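Local coordinates for purine nucleoside phosphorylase (Caulobacter vibrioides, PDB 1XFJ), which probably cleaves purine nucleosides such as inosine and S-methyl-5'-thioadenosine with phosphate, and probably also deaminates adenosine, at residues G30-I35 with S45-A50; F237-A242 with G248-L253. All coordinates share one frame; numbering follows the deposited sequence.

Contact 1 of 2, residues G30-I35 with S45-A50; sequences GVSKGI and SQDEPA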
# COMPACT_ATOMS: atom_id res chain seq x y z
N GLY A 30 2.81 15.04 -10.44
CA GLY A 30 1.45 15.16 -10.93
C GLY A 30 1.00 16.56 -11.32
O GLY A 30 1.82 17.43 -11.58
N VAL A 31 -0.32 16.77 -11.35
CA VAL A 31 -0.88 18.06 -11.74
C VAL A 31 -1.83 18.68 -10.72
O VAL A 31 -2.26 19.82 -10.89
CB VAL A 31 -1.64 17.94 -13.08
CG1 VAL A 31 -0.71 17.42 -14.16
CG2 VAL A 31 -2.83 17.01 -12.93
N SER A 32 -2.15 17.94 -9.66
CA SER A 32 -3.06 18.44 -8.65
C SER A 32 -2.51 19.65 -7.89
O SER A 32 -1.29 19.83 -7.79
CB SER A 32 -3.43 17.33 -7.67
OG SER A 32 -4.19 16.34 -8.35
N LYS A 33 -3.42 20.46 -7.37
CA LYS A 33 -3.06 21.68 -6.65
C LYS A 33 -3.39 21.66 -5.17
O LYS A 33 -4.10 20.77 -4.69
CB LYS A 33 -3.77 22.88 -7.30
CG LYS A 33 -3.53 23.04 -8.79
CD LYS A 33 -2.14 23.58 -9.08
CE LYS A 33 -2.01 23.98 -10.54
NZ LYS A 33 -0.72 24.66 -10.83
N GLY A 34 -2.88 22.66 -4.46
CA GLY A 34 -3.14 22.79 -3.04
C GLY A 34 -2.65 21.64 -2.18
O GLY A 34 -1.51 21.19 -2.32
N ILE A 35 -3.51 21.17 -1.29
CA ILE A 35 -3.15 20.07 -0.40
C ILE A 35 -2.88 18.79 -1.18
O ILE A 35 -2.23 17.88 -0.68
CB ILE A 35 -4.27 19.80 0.63
CG1 ILE A 35 -5.57 19.43 -0.09
CG2 ILE A 35 -4.48 21.02 1.51
CD1 ILE A 35 -6.66 18.94 0.85
N SER A 45 -11.35 11.20 -3.26
CA SER A 45 -10.97 12.44 -2.59
C SER A 45 -11.80 13.61 -3.08
O SER A 45 -12.65 13.46 -3.96
CB SER A 45 -9.48 12.73 -2.81
OG SER A 45 -9.24 13.14 -4.15
N GLN A 46 -11.55 14.79 -2.52
CA GLN A 46 -12.27 16.00 -2.89
C GLN A 46 -11.50 16.86 -3.88
O GLN A 46 -11.82 18.03 -4.10
CB GLN A 46 -12.63 16.79 -1.63
CG GLN A 46 -13.72 16.11 -0.80
CD GLN A 46 -13.88 16.70 0.59
OE1 GLN A 46 -13.07 16.45 1.48
NE2 GLN A 46 -14.93 17.49 0.78
N ASP A 47 -10.48 16.26 -4.49
CA ASP A 47 -9.64 16.94 -5.49
C ASP A 47 -10.43 17.00 -6.80
O ASP A 47 -11.51 16.40 -6.90
CB ASP A 47 -8.36 16.13 -5.67
CG ASP A 47 -7.32 16.83 -6.53
OD1 ASP A 47 -7.52 18.01 -6.90
OD2 ASP A 47 -6.29 16.20 -6.84
N GLU A 48 -9.91 17.72 -7.79
CA GLU A 48 -10.56 17.81 -9.09
C GLU A 48 -10.45 16.43 -9.74
O GLU A 48 -9.35 15.91 -9.94
CB GLU A 48 -9.84 18.83 -9.99
CG GLU A 48 -10.10 20.28 -9.65
CD GLU A 48 -11.51 20.72 -9.99
OE1 GLU A 48 -12.21 20.01 -10.75
OE2 GLU A 48 -11.93 21.80 -9.50
N PRO A 49 -11.60 15.82 -10.08
CA PRO A 49 -11.62 14.49 -10.71
C PRO A 49 -10.72 14.38 -11.93
O PRO A 49 -10.02 13.39 -12.12
CB PRO A 49 -13.10 14.30 -11.06
CG PRO A 49 -13.80 15.09 -10.00
CD PRO A 49 -12.97 16.35 -9.95
N ALA A 50 -10.74 15.41 -12.77
CA ALA A 50 -9.93 15.41 -13.99
C ALA A 50 -8.45 15.34 -13.67
O ALA A 50 -7.69 14.67 -14.37
CB ALA A 50 -10.24 16.65 -14.83
O HOH W 1 -6.19 19.85 -8.23

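Contact 2 of 2, residues F237-A242 with G248-L253; sequences FSNRRA and GDYGRL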
# COMPACT_ATOMS: atom_id res chain seq x y z
N PHE A 237 2.18 12.24 1.04
CA PHE A 237 0.93 12.77 1.59
C PHE A 237 0.81 12.02 2.91
O PHE A 237 1.39 10.94 3.06
CB PHE A 237 -0.27 12.38 0.72
CG PHE A 237 -0.28 13.01 -0.65
CD1 PHE A 237 -0.28 14.40 -0.79
CD2 PHE A 237 -0.32 12.22 -1.79
CE1 PHE A 237 -0.33 14.98 -2.05
CE2 PHE A 237 -0.37 12.80 -3.05
CZ PHE A 237 -0.37 14.18 -3.19
N SER A 238 0.07 12.57 3.86
CA SER A 238 -0.09 11.92 5.17
C SER A 238 -1.41 12.28 5.84
O SER A 238 -1.67 13.45 6.12
CB SER A 238 1.06 12.30 6.09
OG SER A 238 0.84 11.81 7.41
N ASN A 239 -2.24 11.27 6.09
CA ASN A 239 -3.53 11.49 6.75
C ASN A 239 -3.31 12.07 8.15
O ASN A 239 -4.05 12.96 8.59
CB ASN A 239 -4.29 10.16 6.84
CG ASN A 239 -5.53 10.24 7.72
OD1 ASN A 239 -6.39 11.10 7.53
ND2 ASN A 239 -5.61 9.35 8.69
N ARG A 240 -2.30 11.58 8.86
CA ARG A 240 -2.04 12.08 10.20
C ARG A 240 -1.61 13.54 10.16
O ARG A 240 -2.04 14.35 10.98
CB ARG A 240 -0.97 11.23 10.90
CG ARG A 240 -0.65 11.66 12.33
CD ARG A 240 -1.92 11.86 13.17
NE ARG A 240 -2.76 10.67 13.25
CZ ARG A 240 -2.53 9.62 14.03
NH1 ARG A 240 -1.46 9.59 14.82
NH2 ARG A 240 -3.37 8.59 14.04
N ARG A 241 -0.76 13.89 9.20
CA ARG A 241 -0.32 15.28 9.10
C ARG A 241 -1.52 16.15 8.74
O ARG A 241 -1.66 17.27 9.23
CB ARG A 241 0.78 15.41 8.04
CG ARG A 241 1.59 16.68 8.17
CD ARG A 241 2.86 16.60 7.33
NE ARG A 241 2.54 16.43 5.92
CZ ARG A 241 2.97 15.43 5.16
NH1 ARG A 241 3.76 14.49 5.67
NH2 ARG A 241 2.61 15.37 3.88
N ALA A 242 -2.40 15.62 7.89
CA ALA A 242 -3.60 16.35 7.48
C ALA A 242 -4.48 16.60 8.70
O ALA A 242 -5.07 17.67 8.84
CB ALA A 242 -4.36 15.55 6.43
N GLY A 248 -9.33 19.02 5.65
CA GLY A 248 -10.47 18.14 5.65
C GLY A 248 -10.32 16.97 4.69
O GLY A 248 -11.26 16.22 4.47
N ASP A 249 -9.13 16.82 4.13
CA ASP A 249 -8.86 15.75 3.18
C ASP A 249 -7.36 15.67 2.95
O ASP A 249 -6.60 16.44 3.52
CB ASP A 249 -9.60 16.03 1.87
CG ASP A 249 -9.62 14.84 0.93
OD1 ASP A 249 -9.60 13.69 1.40
OD2 ASP A 249 -9.69 15.06 -0.30
N TYR A 250 -6.93 14.73 2.11
CA TYR A 250 -5.51 14.57 1.82
C TYR A 250 -5.32 13.83 0.52
O TYR A 250 -6.21 13.12 0.05
CB TYR A 250 -4.84 13.81 2.96
CG TYR A 250 -5.63 12.61 3.43
CD1 TYR A 250 -5.50 11.37 2.82
CD2 TYR A 250 -6.57 12.75 4.46
CE1 TYR A 250 -6.29 10.28 3.22
CE2 TYR A 250 -7.35 11.68 4.86
CZ TYR A 250 -7.22 10.45 4.24
OH TYR A 250 -8.02 9.41 4.65
N GLY A 251 -4.14 14.00 -0.08
CA GLY A 251 -3.84 13.32 -1.32
C GLY A 251 -3.54 11.86 -1.01
O GLY A 251 -3.22 11.53 0.13
N ARG A 252 -3.65 11.01 -2.03
CA ARG A 252 -3.40 9.58 -1.86
C ARG A 252 -2.24 9.14 -2.74
O ARG A 252 -2.17 9.50 -3.92
CB ARG A 252 -4.65 8.76 -2.23
CG ARG A 252 -5.97 9.37 -1.76
CD ARG A 252 -5.99 9.61 -0.26
NE ARG A 252 -7.14 10.42 0.13
CZ ARG A 252 -8.40 10.00 0.11
NH1 ARG A 252 -8.67 8.76 -0.29
NH2 ARG A 252 -9.38 10.82 0.46
N LEU A 253 -1.33 8.36 -2.16
CA LEU A 253 -0.17 7.84 -2.87
C LEU A 253 -0.49 6.48 -3.47
O LEU A 253 -1.18 5.67 -2.84
CB LEU A 253 1.00 7.67 -1.91
CG LEU A 253 1.45 8.90 -1.14
CD1 LEU A 253 2.27 8.47 0.07
CD2 LEU A 253 2.26 9.79 -2.07

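Contact 1 of 2, residues G30-I35 with S45-A50
S32 and D47 meet through a single short hydrogen bond: S32 OG donates to D47 OD2, 2.6 Å away. It arrives on the syn lone pair of OD2, the side that faces the other carboxylate oxygen. The serine CB follows close behind, 3.2 Å from D47 OD2. D47 holds its CG opposite the backbone N (chi1 -172°), which carries the carboxylate out across the gap between the two loops. Both residues are buried and account for most of this small interface.

The other oxygen of the aspartate does a different job. D47 OD1 takes a hydrogen from water 1 at 2.6 Å, and the same water accepts from K33 N at 3.0 Å, so a second, water-mediated link runs beside the direct one. The lysine contributes its backbone here, for its long side chain leads away from the 45-50 segment. D47 OD1 also receives E48 N at 2.6 Å, which comes from above the carboxylate plane, 48° out of it. Two partners therefore grip OD1, and OD2 has a second donor in N40 ND2 besides the serine. This network should hold the carboxylate in a fixed rotation and is consistent with a negative charge on it. S32 OG in turn accepts from N55 ND2, while N55 OD1 takes V31 N, so one asparagine of helix 49-62 holds two successive residues.

V31 and S32 both lie opposite S38, and S32 shares backbone hydrogen bonds with it: a classic beta bulge. E48 is the N-cap residue of helix 49-62. The arrangement is thus a buried serine-aspartate pair with a bridging water, joining a bulged loop to the N-terminal end of a helix in this YfiH-type fold.

Contact 2 of 2, residues F237-A242 with G248-L253
F237 lies flat against the backbone of G251: the glycine CA sits over the centre of the phenyl ring, 3.6 Å from its centroid and 9° off the normal, a CH-pi contact. With no side chain on G251, the main chain can pass this close to the ring. L253 reaches the same ring obliquely, its CD2 3.6 Å from F237 CD2.

A second CH-pi contact has the roles reversed, the ring now belonging to the 248-253 segment. N239 places CB over the middle of the Y250 ring, 3.9 Å from the centroid, while its amide plane is turned 54° from that of the ring. With chi1 at 44°, Y250 CG lies between the backbone N and the carbonyl carbon, and this setting puts the ring beside N239. Y250 CB packs on A242 CB at 3.9 Å.

No hydrogen bond crosses between the segments; F237 N, F237 O and G251 O are buried without a partner in the model. Polar bonds instead shape each side separately. R252 bends back so that NH2 meets D249 OD1 at 3.0 Å in the guanidinium plane, a salt bridge, and NE reaches Y250 O at 2.9 Å. D249 OD2 is taken by Y36 OH. On the other side S238 OG caps the helix by accepting R241 N at 3.2 Å, and it also bonds D113 OD1.

The contact therefore lays the start of helix 239-244 against the run into strand 253-259. L253 makes backbone hydrogen bonds with A111 of strand 106-111, and N239 bonds through its backbone to A112 just after it.

Followed from the N terminus, the chain leaves strand 20-25, and contact 1 closes the loop between 30-35 and 45-50 just as helix 49-62 begins. The sheets and helices of the middle of the chain come next. Near the C terminus contact 2 closes a shorter loop, through helix 239-244 and into strand 253-259. The two are in series, neither nested nor crossed, but far apart in sequence they come together in space, their centres about 12 Å apart. They touch where Q46 N meets D249 OD2 at 2.9 Å, a probable hydrogen bond, and I35 CD1 packs on D249 O. The early loop before helix 49-62 is thereby joined to the approach to the last strand.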